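Side-chain contacts in membrane-bound lytic murein transglycosylase A (Burkholderia pseudomallei, PDB 6QK4), which probably cleaves the glycosidic bond between N-acetylmuramic acid and N-acetylglucosamine in peptidoglycan, leaving a 1,6-anhydro bond on the muramoyl residue: residues Q32-Q37 with R340-F345; T104-P109 with A305-T310; L144-A149 with L232-P237; A297-L302 with A318-G323. One frame throughout, in Å; residues are numbered along the deposited sequence.

Interaction 1 of 4, residues Q32-Q37 with R340-F345; sequences QVPGWQ and RMWLLF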
loop_
_atom_site.group_PDB
_atom_site.type_symbol
_atom_site.label_atom_id
_atom_site.label_comp_id
_atom_site.label_asym_id
_atom_site.label_seq_id
_atom_site.Cartn_x
_atom_site.Cartn_y
_atom_site.Cartn_z
ATOM N N GLN A 32 -21.241 20.371 2.007
ATOM C CA GLN A 32 -20.265 20.895 1.067
ATOM C C GLN A 32 -19.128 19.931 0.767
ATOM O O GLN A 32 -18.277 20.267 -0.077
ATOM C CB GLN A 32 -19.664 22.204 1.559
ATOM C CG GLN A 32 -20.766 23.284 1.616
ATOM C CD GLN A 32 -20.304 24.473 2.291
ATOM O OE1 GLN A 32 -20.244 24.517 3.516
ATOM N NE2 GLN A 32 -19.959 25.507 1.501
ATOM N N VAL A 33 -19.145 18.727 1.350
ATOM C CA VAL A 33 -18.119 17.743 0.929
ATOM C C VAL A 33 -18.657 16.974 -0.272
ATOM O O VAL A 33 -19.547 16.123 -0.135
ATOM C CB VAL A 33 -17.753 16.831 2.109
ATOM C CG1 VAL A 33 -16.679 15.709 1.709
ATOM C CG2 VAL A 33 -17.284 17.659 3.283
ATOM N N PRO A 34 -18.160 17.257 -1.477
ATOM C CA PRO A 34 -18.659 16.583 -2.661
ATOM C C PRO A 34 -18.039 15.198 -2.644
ATOM O O PRO A 34 -16.820 15.007 -2.476
ATOM C CB PRO A 34 -18.147 17.451 -3.815
ATOM C CG PRO A 34 -16.914 18.089 -3.268
ATOM C CD PRO A 34 -17.046 18.174 -1.769
ATOM N N GLY A 35 -18.881 14.255 -2.676
ATOM C CA GLY A 35 -18.464 12.892 -2.638
ATOM C C GLY A 35 -18.835 12.213 -1.352
ATOM O O GLY A 35 -18.883 10.992 -1.334
ATOM N N TRP A 36 -19.228 12.960 -0.318
ATOM C CA TRP A 36 -19.510 12.304 0.975
ATOM C C TRP A 36 -20.562 11.205 0.802
ATOM O O TRP A 36 -20.433 10.117 1.364
ATOM C CB TRP A 36 -19.954 13.357 1.995
ATOM C CG TRP A 36 -20.441 12.890 3.319
ATOM C CD1 TRP A 36 -21.661 13.139 3.910
ATOM C CD2 TRP A 36 -19.677 12.145 4.265
ATOM N NE1 TRP A 36 -21.676 12.600 5.181
ATOM C CE2 TRP A 36 -20.477 11.943 5.395
ATOM C CE3 TRP A 36 -18.397 11.569 4.223
ATOM C CZ2 TRP A 36 -20.053 11.208 6.526
ATOM C CZ3 TRP A 36 -17.940 10.866 5.405
ATOM C CH2 TRP A 36 -18.761 10.691 6.519
ATOM N N GLN A 37 -21.645 11.478 0.063
ATOM C CA GLN A 37 -22.672 10.440 -0.080
ATOM C C GLN A 37 -22.269 9.310 -1.006
ATOM O O GLN A 37 -22.935 8.253 -1.000
ATOM C CB GLN A 37 -23.969 11.082 -0.601
ATOM C CG GLN A 37 -24.400 12.197 0.300
ATOM C CD GLN A 37 -24.968 11.714 1.621
ATOM O OE1 GLN A 37 -25.162 10.536 1.851
ATOM N NE2 GLN A 37 -25.270 12.661 2.503
ATOM N N ARG A 340 -8.346 15.540 -3.907
ATOM C CA ARG A 340 -8.779 16.601 -2.975
ATOM C C ARG A 340 -8.996 16.009 -1.574
ATOM O O ARG A 340 -9.436 14.851 -1.412
ATOM C CB ARG A 340 -10.089 17.236 -3.432
ATOM C CG ARG A 340 -9.955 18.007 -4.731
ATOM C CD ARG A 340 -9.079 19.253 -4.553
ATOM N NE ARG A 340 -8.922 19.972 -5.843
ATOM C CZ ARG A 340 -9.789 20.873 -6.360
ATOM N NH1 ARG A 340 -10.948 21.166 -5.737
ATOM N NH2 ARG A 340 -9.496 21.413 -7.575
ATOM N N MET A 341 -8.744 16.814 -0.553
ATOM C CA MET A 341 -8.840 16.340 0.837
ATOM C C MET A 341 -9.638 17.294 1.704
ATOM O O MET A 341 -9.552 18.517 1.534
ATOM C CB MET A 341 -7.443 16.203 1.509
ATOM C CG MET A 341 -6.724 15.048 0.956
ATOM S SD MET A 341 -5.085 15.120 1.839
ATOM C CE MET A 341 -4.393 13.621 1.163
ATOM N N TRP A 342 -10.385 16.715 2.649
ATOM C CA TRP A 342 -10.900 17.405 3.827
ATOM C C TRP A 342 -10.398 16.684 5.065
ATOM O O TRP A 342 -10.544 15.454 5.166
ATOM C CB TRP A 342 -12.445 17.389 3.852
ATOM C CG TRP A 342 -13.047 18.148 2.672
ATOM C CD1 TRP A 342 -13.640 19.381 2.733
ATOM C CD2 TRP A 342 -13.063 17.759 1.264
ATOM N NE1 TRP A 342 -14.044 19.780 1.436
ATOM C CE2 TRP A 342 -13.651 18.822 0.540
ATOM C CE3 TRP A 342 -12.573 16.639 0.555
ATOM C CZ2 TRP A 342 -13.870 18.766 -0.861
ATOM C CZ3 TRP A 342 -12.733 16.609 -0.877
ATOM C CH2 TRP A 342 -13.395 17.675 -1.546
ATOM N N LEU A 343 -9.841 17.435 6.026
ATOM C CA LEU A 343 -9.430 16.851 7.304
ATOM C C LEU A 343 -10.582 16.953 8.294
ATOM O O LEU A 343 -11.251 17.992 8.373
ATOM C CB LEU A 343 -8.215 17.598 7.851
ATOM C CG LEU A 343 -6.972 17.728 6.978
ATOM C CD1 LEU A 343 -5.740 18.064 7.832
ATOM C CD2 LEU A 343 -6.636 16.490 6.236
ATOM N N LEU A 344 -10.849 15.885 9.011
ATOM C CA LEU A 344 -11.877 15.924 10.044
ATOM C C LEU A 344 -11.227 16.217 11.399
ATOM O O LEU A 344 -10.202 15.634 11.728
ATOM C CB LEU A 344 -12.604 14.588 10.163
ATOM C CG LEU A 344 -13.624 14.211 9.068
ATOM C CD1 LEU A 344 -13.017 14.119 7.751
ATOM C CD2 LEU A 344 -14.222 12.920 9.438
ATOM N N PHE A 345 -11.881 17.068 12.203
ATOM C CA PHE A 345 -11.400 17.296 13.572
ATOM C C PHE A 345 -12.567 17.046 14.504
ATOM O O PHE A 345 -13.681 17.467 14.193
ATOM C CB PHE A 345 -10.882 18.722 13.756
ATOM C CG PHE A 345 -9.576 18.932 13.073
ATOM C CD1 PHE A 345 -8.391 18.566 13.700
ATOM C CD2 PHE A 345 -9.533 19.428 11.768
ATOM C CE1 PHE A 345 -7.161 18.693 13.046
ATOM C CE2 PHE A 345 -8.341 19.564 11.099
ATOM C CZ PHE A 345 -7.131 19.193 11.717
HETATM O O HOH W 1 -15.416 21.978 0.313
#

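Interaction 2 of 4, residues T104-P109 with A305-T310; sequences TGYYEP and AQDVGT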
loop_
_atom_site.group_PDB
_atom_site.type_symbol
_atom_site.label_atom_id
_atom_site.label_comp_id
_atom_site.label_asym_id
_atom_site.label_seq_id
_atom_site.Cartn_x
_atom_site.Cartn_y
_atom_site.Cartn_z
ATOM N N THR A 104 -1.013 8.567 -4.639
ATOM C CA THR A 104 -0.402 7.356 -5.158
ATOM C C THR A 104 -0.919 6.158 -4.347
ATOM O O THR A 104 -1.765 6.317 -3.472
ATOM C CB THR A 104 1.135 7.473 -5.132
ATOM O OG1 THR A 104 1.585 7.893 -3.843
ATOM C CG2 THR A 104 1.606 8.520 -6.163
ATOM N N GLY A 105 -0.398 4.950 -4.600
ATOM C CA GLY A 105 -0.906 3.780 -3.887
ATOM C C GLY A 105 0.182 2.819 -3.443
ATOM O O GLY A 105 1.283 2.813 -3.987
ATOM N N TYR A 106 -0.113 2.070 -2.367
ATOM C CA TYR A 106 0.817 1.017 -1.929
ATOM C C TYR A 106 0.019 -0.180 -1.446
ATOM O O TYR A 106 -1.225 -0.150 -1.359
ATOM C CB TYR A 106 1.772 1.510 -0.844
ATOM C CG TYR A 106 1.252 1.862 0.539
ATOM C CD1 TYR A 106 0.332 2.912 0.750
ATOM C CD2 TYR A 106 1.755 1.183 1.673
ATOM C CE1 TYR A 106 -0.040 3.233 2.065
ATOM C CE2 TYR A 106 1.421 1.530 2.954
ATOM C CZ TYR A 106 0.486 2.547 3.129
ATOM O OH TYR A 106 0.172 2.879 4.429
ATOM N N TYR A 107 0.740 -1.279 -1.207
ATOM C CA TYR A 107 0.108 -2.545 -0.842
ATOM C C TYR A 107 1.100 -3.346 -0.029
ATOM O O TYR A 107 2.280 -2.961 0.114
ATOM C CB TYR A 107 -0.331 -3.347 -2.092
ATOM C CG TYR A 107 0.804 -4.051 -2.801
ATOM C CD1 TYR A 107 1.781 -3.337 -3.458
ATOM C CD2 TYR A 107 0.843 -5.441 -2.855
ATOM C CE1 TYR A 107 2.796 -3.998 -4.175
ATOM C CE2 TYR A 107 1.848 -6.113 -3.557
ATOM C CZ TYR A 107 2.812 -5.380 -4.199
ATOM O OH TYR A 107 3.775 -6.040 -4.913
ATOM N N GLU A 108 0.610 -4.454 0.516
ATOM C CA GLU A 108 1.506 -5.389 1.201
ATOM C C GLU A 108 1.564 -6.693 0.428
ATOM O O GLU A 108 0.533 -7.352 0.262
ATOM C CB GLU A 108 0.994 -5.620 2.602
ATOM C CG GLU A 108 1.793 -6.718 3.299
ATOM C CD GLU A 108 3.005 -6.182 4.015
ATOM O OE1 GLU A 108 3.570 -5.155 3.547
ATOM O OE2 GLU A 108 3.388 -6.800 5.049
ATOM N N PRO A 109 2.722 -7.097 -0.125
ATOM C CA PRO A 109 2.772 -8.373 -0.842
ATOM C C PRO A 109 2.394 -9.521 0.082
ATOM O O PRO A 109 2.724 -9.516 1.268
ATOM C CB PRO A 109 4.248 -8.482 -1.268
ATOM C CG PRO A 109 4.776 -7.089 -1.333
ATOM C CD PRO A 109 4.001 -6.357 -0.175
ATOM N N ALA A 305 -5.353 8.806 8.463
ATOM C CA ALA A 305 -3.896 8.954 8.336
ATOM C C ALA A 305 -3.197 8.088 9.374
ATOM O O ALA A 305 -3.168 8.421 10.562
ATOM C CB ALA A 305 -3.535 10.437 8.500
ATOM N N GLN A 306 -2.681 6.921 8.941
ATOM C CA GLN A 306 -2.209 5.921 9.874
ATOM C C GLN A 306 -0.844 5.445 9.468
ATOM O O GLN A 306 -0.366 4.456 10.050
ATOM C CB GLN A 306 -3.184 4.730 9.993
ATOM C CG GLN A 306 -4.606 5.234 10.511
ATOM C CD GLN A 306 -5.625 4.108 10.702
ATOM O OE1 GLN A 306 -5.719 3.171 9.880
ATOM N NE2 GLN A 306 -6.500 4.288 11.686
ATOM N N ASP A 307 -0.190 6.137 8.533
ATOM C CA ASP A 307 1.135 5.662 8.117
ATOM C C ASP A 307 1.891 6.853 7.560
ATOM O O ASP A 307 1.325 7.915 7.332
ATOM C CB ASP A 307 1.011 4.501 7.083
ATOM C CG ASP A 307 2.253 3.528 7.097
ATOM O OD1 ASP A 307 3.207 3.734 7.895
ATOM O OD2 ASP A 307 2.240 2.570 6.260
ATOM N N VAL A 308 3.202 6.670 7.339
ATOM C CA VAL A 308 4.030 7.664 6.669
ATOM C C VAL A 308 4.884 6.919 5.652
ATOM O O VAL A 308 4.943 5.684 5.657
ATOM C CB VAL A 308 4.936 8.432 7.679
ATOM C CG1 VAL A 308 4.114 9.053 8.833
ATOM C CG2 VAL A 308 6.013 7.531 8.211
ATOM N N GLY A 309 5.572 7.666 4.787
ATOM C CA GLY A 309 6.454 7.035 3.820
ATOM C C GLY A 309 7.534 7.967 3.331
ATOM O O GLY A 309 7.345 9.183 3.264
ATOM N N THR A 310 8.687 7.379 2.944
ATOM C CA THR A 310 9.793 8.256 2.595
ATOM C C THR A 310 9.514 9.055 1.321
ATOM O O THR A 310 10.015 10.175 1.188
ATOM C CB THR A 310 11.073 7.425 2.458
ATOM O OG1 THR A 310 10.846 6.461 1.440
ATOM C CG2 THR A 310 11.336 6.676 3.700
#

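Interaction 3 of 4, residues L144-A149 with L232-P237; sequences LMRSGA and LLDTNP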
loop_
_atom_site.group_PDB
_atom_site.type_symbol
_atom_site.label_atom_id
_atom_site.label_comp_id
_atom_site.label_asym_id
_atom_site.label_seq_id
_atom_site.Cartn_x
_atom_site.Cartn_y
_atom_site.Cartn_z
ATOM N N LEU A 144 24.970 -14.314 -9.694
ATOM C CA LEU A 144 24.773 -14.589 -8.282
ATOM C C LEU A 144 24.064 -15.928 -8.081
ATOM O O LEU A 144 24.497 -16.762 -7.267
ATOM C CB LEU A 144 23.967 -13.437 -7.667
ATOM C CG LEU A 144 23.841 -13.358 -6.175
ATOM C CD1 LEU A 144 25.197 -13.258 -5.558
ATOM C CD2 LEU A 144 23.026 -12.094 -5.912
ATOM N N MET A 145 22.971 -16.154 -8.829
ATOM C CA MET A 145 22.228 -17.400 -8.709
ATOM C C MET A 145 23.023 -18.603 -9.194
ATOM O O MET A 145 22.708 -19.722 -8.785
ATOM C CB MET A 145 20.897 -17.333 -9.471
ATOM C CG MET A 145 19.859 -16.299 -8.912
ATOM S SD MET A 145 19.115 -16.981 -7.435
ATOM C CE MET A 145 18.602 -18.605 -8.005
ATOM N N ARG A 146 24.051 -18.404 -10.041
ATOM C CA ARG A 146 24.792 -19.512 -10.607
ATOM C C ARG A 146 26.099 -19.784 -9.894
ATOM O O ARG A 146 26.657 -20.876 -10.050
ATOM C CB ARG A 146 25.065 -19.246 -12.100
ATOM C CG ARG A 146 23.772 -19.262 -12.930
ATOM C CD ARG A 146 23.915 -18.898 -14.392
ATOM N NE ARG A 146 22.777 -19.363 -15.192
ATOM C CZ ARG A 146 21.590 -18.731 -15.234
ATOM N NH1 ARG A 146 21.388 -17.576 -14.567
ATOM N NH2 ARG A 146 20.626 -19.242 -15.998
ATOM N N SER A 147 26.608 -18.819 -9.142
ATOM C CA SER A 147 27.912 -18.975 -8.474
ATOM C C SER A 147 27.914 -20.041 -7.365
ATOM O O SER A 147 28.983 -20.574 -7.032
ATOM C CB SER A 147 28.345 -17.619 -7.893
ATOM O OG SER A 147 27.518 -17.259 -6.797
ATOM N N GLY A 148 26.755 -20.366 -6.781
ATOM C CA GLY A 148 26.680 -21.146 -5.563
ATOM C C GLY A 148 26.737 -20.340 -4.266
ATOM O O GLY A 148 26.464 -20.893 -3.183
ATOM N N ALA A 149 27.099 -19.062 -4.347
ATOM C CA ALA A 149 27.172 -18.202 -3.180
ATOM C C ALA A 149 25.851 -18.115 -2.419
ATOM O O ALA A 149 25.869 -17.816 -1.217
ATOM C CB ALA A 149 27.631 -16.813 -3.620
ATOM N N LEU A 232 13.791 -14.560 -18.435
ATOM C CA LEU A 232 13.191 -13.235 -18.286
ATOM C C LEU A 232 13.622 -12.593 -16.980
ATOM O O LEU A 232 14.009 -11.413 -16.940
ATOM C CB LEU A 232 11.664 -13.335 -18.348
ATOM C CG LEU A 232 10.826 -12.059 -18.065
ATOM C CD1 LEU A 232 11.129 -10.889 -19.033
ATOM C CD2 LEU A 232 9.314 -12.420 -18.035
ATOM N N LEU A 233 13.583 -13.358 -15.887
ATOM C CA LEU A 233 13.930 -12.750 -14.615
ATOM C C LEU A 233 15.393 -12.306 -14.605
ATOM O O LEU A 233 15.719 -11.249 -14.026
ATOM C CB LEU A 233 13.612 -13.713 -13.476
ATOM C CG LEU A 233 12.177 -14.242 -13.408
ATOM C CD1 LEU A 233 11.933 -14.975 -12.136
ATOM C CD2 LEU A 233 11.193 -13.097 -13.466
ATOM N N ASP A 234 16.264 -13.055 -15.313
ATOM C CA ASP A 234 17.678 -12.722 -15.399
ATOM C C ASP A 234 17.935 -11.432 -16.171
ATOM O O ASP A 234 19.026 -10.870 -16.058
ATOM C CB ASP A 234 18.440 -13.852 -16.062
ATOM C CG ASP A 234 18.749 -14.975 -15.125
ATOM O OD1 ASP A 234 18.479 -14.840 -13.904
ATOM O OD2 ASP A 234 19.240 -16.004 -15.611
ATOM N N THR A 235 16.958 -10.921 -16.917
ATOM C CA THR A 235 17.175 -9.629 -17.551
ATOM C C THR A 235 17.199 -8.477 -16.552
ATOM O O THR A 235 17.493 -7.354 -16.962
ATOM C CB THR A 235 16.112 -9.353 -18.617
ATOM O OG1 THR A 235 14.855 -9.128 -17.981
ATOM C CG2 THR A 235 15.996 -10.500 -19.589
ATOM N N ASN A 236 16.852 -8.704 -15.264
ATOM C CA ASN A 236 16.976 -7.702 -14.217
ATOM C C ASN A 236 18.202 -7.998 -13.372
ATOM O O ASN A 236 18.151 -8.888 -12.509
ATOM C CB ASN A 236 15.716 -7.670 -13.324
ATOM C CG ASN A 236 15.894 -6.770 -12.111
ATOM O OD1 ASN A 236 16.672 -5.821 -12.166
ATOM N ND2 ASN A 236 15.188 -7.059 -10.990
ATOM N N PRO A 237 19.296 -7.256 -13.519
ATOM C CA PRO A 237 20.507 -7.597 -12.753
ATOM C C PRO A 237 20.364 -7.368 -11.262
ATOM O O PRO A 237 21.110 -7.979 -10.479
ATOM C CB PRO A 237 21.596 -6.701 -13.368
ATOM C CG PRO A 237 20.876 -5.614 -14.054
ATOM C CD PRO A 237 19.499 -6.130 -14.450
#

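Interaction 4 of 4, residues A297-L302 with A318-G323; sequences APLNRL and ADYFWG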
loop_
_atom_site.group_PDB
_atom_site.type_symbol
_atom_site.label_atom_id
_atom_site.label_comp_id
_atom_site.label_asym_id
_atom_site.label_seq_id
_atom_site.Cartn_x
_atom_site.Cartn_y
_atom_site.Cartn_z
ATOM N N ALA A 297 -12.565 5.833 -12.767
ATOM C CA ALA A 297 -13.839 6.254 -12.202
ATOM C C ALA A 297 -13.634 7.014 -10.871
ATOM O O ALA A 297 -12.611 6.831 -10.193
ATOM C CB ALA A 297 -14.709 5.031 -11.940
ATOM N N PRO A 298 -14.584 7.851 -10.460
ATOM C CA PRO A 298 -14.439 8.524 -9.161
ATOM C C PRO A 298 -14.276 7.567 -7.998
ATOM O O PRO A 298 -14.959 6.536 -7.912
ATOM C CB PRO A 298 -15.728 9.312 -8.986
ATOM C CG PRO A 298 -16.187 9.538 -10.464
ATOM C CD PRO A 298 -15.740 8.354 -11.234
ATOM N N LEU A 299 -13.421 7.986 -7.052
ATOM C CA LEU A 299 -13.120 7.236 -5.829
ATOM C C LEU A 299 -13.216 8.244 -4.685
ATOM O O LEU A 299 -12.379 9.145 -4.572
ATOM C CB LEU A 299 -11.729 6.592 -5.910
ATOM C CG LEU A 299 -11.304 5.844 -4.621
ATOM C CD1 LEU A 299 -12.290 4.761 -4.315
ATOM C CD2 LEU A 299 -9.959 5.201 -5.054
ATOM N N ASN A 300 -14.312 8.177 -3.930
ATOM C CA ASN A 300 -14.553 9.082 -2.815
ATOM C C ASN A 300 -14.550 8.273 -1.529
ATOM O O ASN A 300 -15.377 7.372 -1.367
ATOM C CB ASN A 300 -15.919 9.766 -2.990
ATOM C CG ASN A 300 -15.876 10.843 -4.084
ATOM O OD1 ASN A 300 -15.424 11.963 -3.844
ATOM N ND2 ASN A 300 -16.382 10.510 -5.264
ATOM N N ARG A 301 -13.590 8.534 -0.626
ATOM C CA ARG A 301 -13.353 7.525 0.420
ATOM C C ARG A 301 -12.959 8.235 1.713
ATOM O O ARG A 301 -12.030 9.061 1.687
ATOM C CB ARG A 301 -12.158 6.575 0.083
ATOM C CG ARG A 301 -12.421 5.142 -0.436
ATOM C CD ARG A 301 -12.897 4.311 0.630
ATOM N NE ARG A 301 -12.978 2.869 0.459
ATOM C CZ ARG A 301 -14.087 2.188 0.194
ATOM N NH1 ARG A 301 -15.211 2.823 -0.150
ATOM N NH2 ARG A 301 -14.055 0.865 0.212
ATOM N N LEU A 302 -13.634 7.919 2.822
ATOM C CA LEU A 302 -13.178 8.336 4.147
ATOM C C LEU A 302 -12.074 7.386 4.573
ATOM O O LEU A 302 -12.281 6.172 4.630
ATOM C CB LEU A 302 -14.322 8.303 5.158
ATOM C CG LEU A 302 -13.913 8.730 6.592
ATOM C CD1 LEU A 302 -13.411 10.181 6.705
ATOM C CD2 LEU A 302 -15.098 8.496 7.499
ATOM N N ALA A 318 -1.107 11.888 -0.575
ATOM C CA ALA A 318 -1.397 10.674 0.174
ATOM C C ALA A 318 -0.899 9.450 -0.592
ATOM O O ALA A 318 -0.929 9.420 -1.845
ATOM C CB ALA A 318 -2.898 10.581 0.454
ATOM N N ASP A 319 -0.516 8.407 0.174
ATOM C CA ASP A 319 -0.355 7.053 -0.378
ATOM C C ASP A 319 -1.551 6.204 0.085
ATOM O O ASP A 319 -1.740 5.999 1.289
ATOM C CB ASP A 319 0.959 6.424 0.117
ATOM C CG ASP A 319 1.758 5.734 -0.981
ATOM O OD1 ASP A 319 1.417 5.729 -2.175
ATOM O OD2 ASP A 319 2.804 5.120 -0.645
ATOM N N TYR A 320 -2.370 5.741 -0.854
ATOM C CA TYR A 320 -3.596 5.001 -0.523
ATOM C C TYR A 320 -3.271 3.514 -0.321
ATOM O O TYR A 320 -2.724 2.877 -1.239
ATOM C CB TYR A 320 -4.558 5.194 -1.701
ATOM C CG TYR A 320 -5.954 4.683 -1.573
ATOM C CD1 TYR A 320 -6.896 5.389 -0.829
ATOM C CD2 TYR A 320 -6.345 3.544 -2.188
ATOM C CE1 TYR A 320 -8.203 4.922 -0.727
ATOM C CE2 TYR A 320 -7.658 3.083 -2.149
ATOM C CZ TYR A 320 -8.579 3.776 -1.400
ATOM O OH TYR A 320 -9.868 3.303 -1.324
ATOM N N PHE A 321 -3.605 2.963 0.851
ATOM C CA PHE A 321 -3.293 1.553 1.108
ATOM C C PHE A 321 -4.356 0.681 0.470
ATOM O O PHE A 321 -5.493 0.637 0.946
ATOM C CB PHE A 321 -3.173 1.278 2.610
ATOM C CG PHE A 321 -2.871 -0.144 2.920
ATOM C CD1 PHE A 321 -1.690 -0.717 2.484
ATOM C CD2 PHE A 321 -3.761 -0.911 3.651
ATOM C CE1 PHE A 321 -1.404 -2.054 2.787
ATOM C CE2 PHE A 321 -3.502 -2.217 3.965
ATOM C CZ PHE A 321 -2.280 -2.801 3.562
ATOM N N TRP A 322 -3.983 -0.021 -0.615
ATOM C CA TRP A 322 -4.923 -0.887 -1.325
ATOM C C TRP A 322 -5.158 -2.229 -0.654
ATOM O O TRP A 322 -6.199 -2.843 -0.927
ATOM C CB TRP A 322 -4.440 -1.093 -2.782
ATOM C CG TRP A 322 -4.811 0.021 -3.651
ATOM C CD1 TRP A 322 -4.019 1.079 -4.025
ATOM C CD2 TRP A 322 -6.097 0.259 -4.229
ATOM N NE1 TRP A 322 -4.709 1.914 -4.829
ATOM C CE2 TRP A 322 -5.995 1.454 -4.970
ATOM C CE3 TRP A 322 -7.318 -0.420 -4.197
ATOM C CZ2 TRP A 322 -7.065 1.984 -5.698
ATOM C CZ3 TRP A 322 -8.387 0.119 -4.908
ATOM C CH2 TRP A 322 -8.242 1.300 -5.663
ATOM N N GLY A 323 -4.298 -2.679 0.293
ATOM C CA GLY A 323 -4.581 -3.962 0.879
ATOM C C GLY A 323 -3.456 -4.968 0.620
ATOM O O GLY A 323 -2.319 -4.571 0.318
#

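Interaction 1 of 4, residues Q32-Q37 with R340-F345
W342 NE1 donates to water 1 at 2.8 Å, and the same water reaches back to the loop as a weak, long donor to Q32 O at 3.4 Å. The water lies in the indole plane at the ring's edge, so the polar edge of W342 is served by solvent, while V33 and P34 meet the ring with carbon. V33 supplies the face contact. Its CG2 stands 4.2 Å from the centroid of the five-membered ring of W342, only 17° off the ring normal, which meets the criterion for a CH-pi contact. With CG1 anti to the backbone N (chi1 178°), V33 brings its second methyl over the ring too, CG1 lying 4.2 Å above the centre of the W342 indole plane. P34 approaches obliquely, and its CD comes within 3.4 Å of W342 CZ2, at the benzo end. A type II beta turn from V33 to W36, closed by W36 N to V33 O at 3.2 Å, sets the course of this loop; G35 holds its third position with a phi of 111°. W36 NE1 bonds to E84 OE2 and its ring makes a cation-pi contact with R80, tying the turn to helix 76-86. Strand 336-346 carries W342 between strands 285-291 and 87-92, with backbone bonds linking W342 to F287 and L343 to F90, and V33 packs on F287 and P89 of those two flanking strands.

Interaction 2 of 4, residues T104-P109 with A305-T310
Y106 donates its phenolic hydrogen to D307, with OH 2.8 Å from OD2, and this bond links segment 104-109, in the MltA-specific insert range, to segment 305-310 of the 3D domain, which has the double-psi beta-barrel type of fold. The hydroxyl uses the anti lone pair of OD2, the one turned away from the other carboxylate oxygen. It therefore lies on the CB side of the carboxylate, as the 3.2 Å between Y106 OH and D307 CB confirms. Ring and carboxylate planes stand 46° apart, and D307 OD2 is 3.6 Å from CE2 of Y106, neither over its face nor at its edge. Chi1 of 68° places the ring of Y106 between its backbone N and carbonyl carbon, pointing across to D307. In the next shell, L267 and A274 each touch both side chains, and the F321 ring meets that of Y106. Backbone bonds from Y106 to Y320 and W322 fix the tyrosine's strand against strand 317-324. The carboxylate is held at its other oxygen as well: D307 OD1 accepts from A262 N, and more weakly from V308 N at 3.0 Å with a bent N-H...O angle of 141°.

Interaction 3 of 4, residues L144-A149 with L232-P237
A surface salt bridge between R146 and D234 connects helix 141-147 with helix 229-234, both in the MltA-specific insert domain. R146 NH1 lies 2.9 Å from D234 OD2, and the N-H...O angle of 148° marks a moderately bent bond. The guanidinium offers its edge, although OD2 is slightly tilted from its plane. OD2 is met on its syn side but 33° out of the carboxylate plane, and the two flat groups stand 68° apart. This geometry excludes a coplanar two-pronged pairing: R146 NH2 is 3.5 Å from the same OD2, whereas D234 OD1 is 4.0 Å from R146 NH1. An arginine chain extended from CG to NE gives R146 the reach to span the gap. NH1 also donates to A142 O of its own helix, so two acceptors orient the guanidinium, and D234 packs against R141 and A142. R141 strengthens the junction by donating from NE to N236 O. Both bridge residues touch a crystal neighbour, so the lattice may influence their conformations. Beyond R146, G148 leaves the helical conformation with positive phi, and S147 forms an ST turn in which OG accepts from A149 N at 3.1 Å. Just after D234, T235 turns back on L232 O, which accepts from T235 N at 3.0 Å and, in the carbonyl plane, from T235 OG1 at 2.6 Å.

Interaction 4 of 4, residues A297-L302 with A318-G323
L299 and R301 project from one strand onto Y320 of another within the 3D domain, which is related to the double-psi beta-barrel. The segments 298-302 and 318-323 run almost perpendicular, at 89°, with axes 11.0 Å apart; at that separation side chains, not backbone bonds, bridge them. The apolar part centres on L299. A chi1 of 177° turns the leucine's branch toward Y320, and CD2 of L299 comes within 4.2 Å of Y320 CZ and 4.3 Å of W322 CH2, so one methyl touches both aromatic residues, in each case obliquely to the ring. Between R301 and Y320 the contact mixes polar and apolar atoms: the side chains cross at about a right angle, and R301 CG comes to the tyrosine's edge, 3.3 Å from Y320 OH. The arginine chain bends at chi2 (-73°), bringing R301 NE to 3.6 Å from Y320 OH without a hydrogen bond between them. Polar partners come instead from E270, whose OE1 is hydrogen-bonded to Y320 OH and whose O receives a weak bond from R301 NE. Contacts over ring faces within segment 318-323 complete the arrangement. W322, which also rests on A328, Q331 and A332 of helix 326-334, has Y320 CE2 over the centre of its indole, 3.6 Å above the plane. On F321, the backbone N of G323 sits 3.6 Å above the ring centre.

In the fold
Interactions 1, 2 and 4 form a connected group, whereas interaction 3 stands apart. Interaction 4 touches both of the others: its centre is about 13 Å from that of interaction 1, where G35 CA meets N300 OD1 at 3.4 Å, and about 11 Å from that of interaction 2. The latter junction is polar, with probable hydrogen bonds from T104 OG1 to D319 OD1 and between T104 O and Y320 N, each 2.7 Å long. Interactions 1 and 2 do not touch, yet their strands 336-346 and 101-114 are neighbours. Interaction 3 lies in the insert domain, its centre about 30 Å from interaction 2. As in MltA relatives, a substrate groove probably separates the two domains; interaction 2 lies centrally, about 4 Å from the chain's centre.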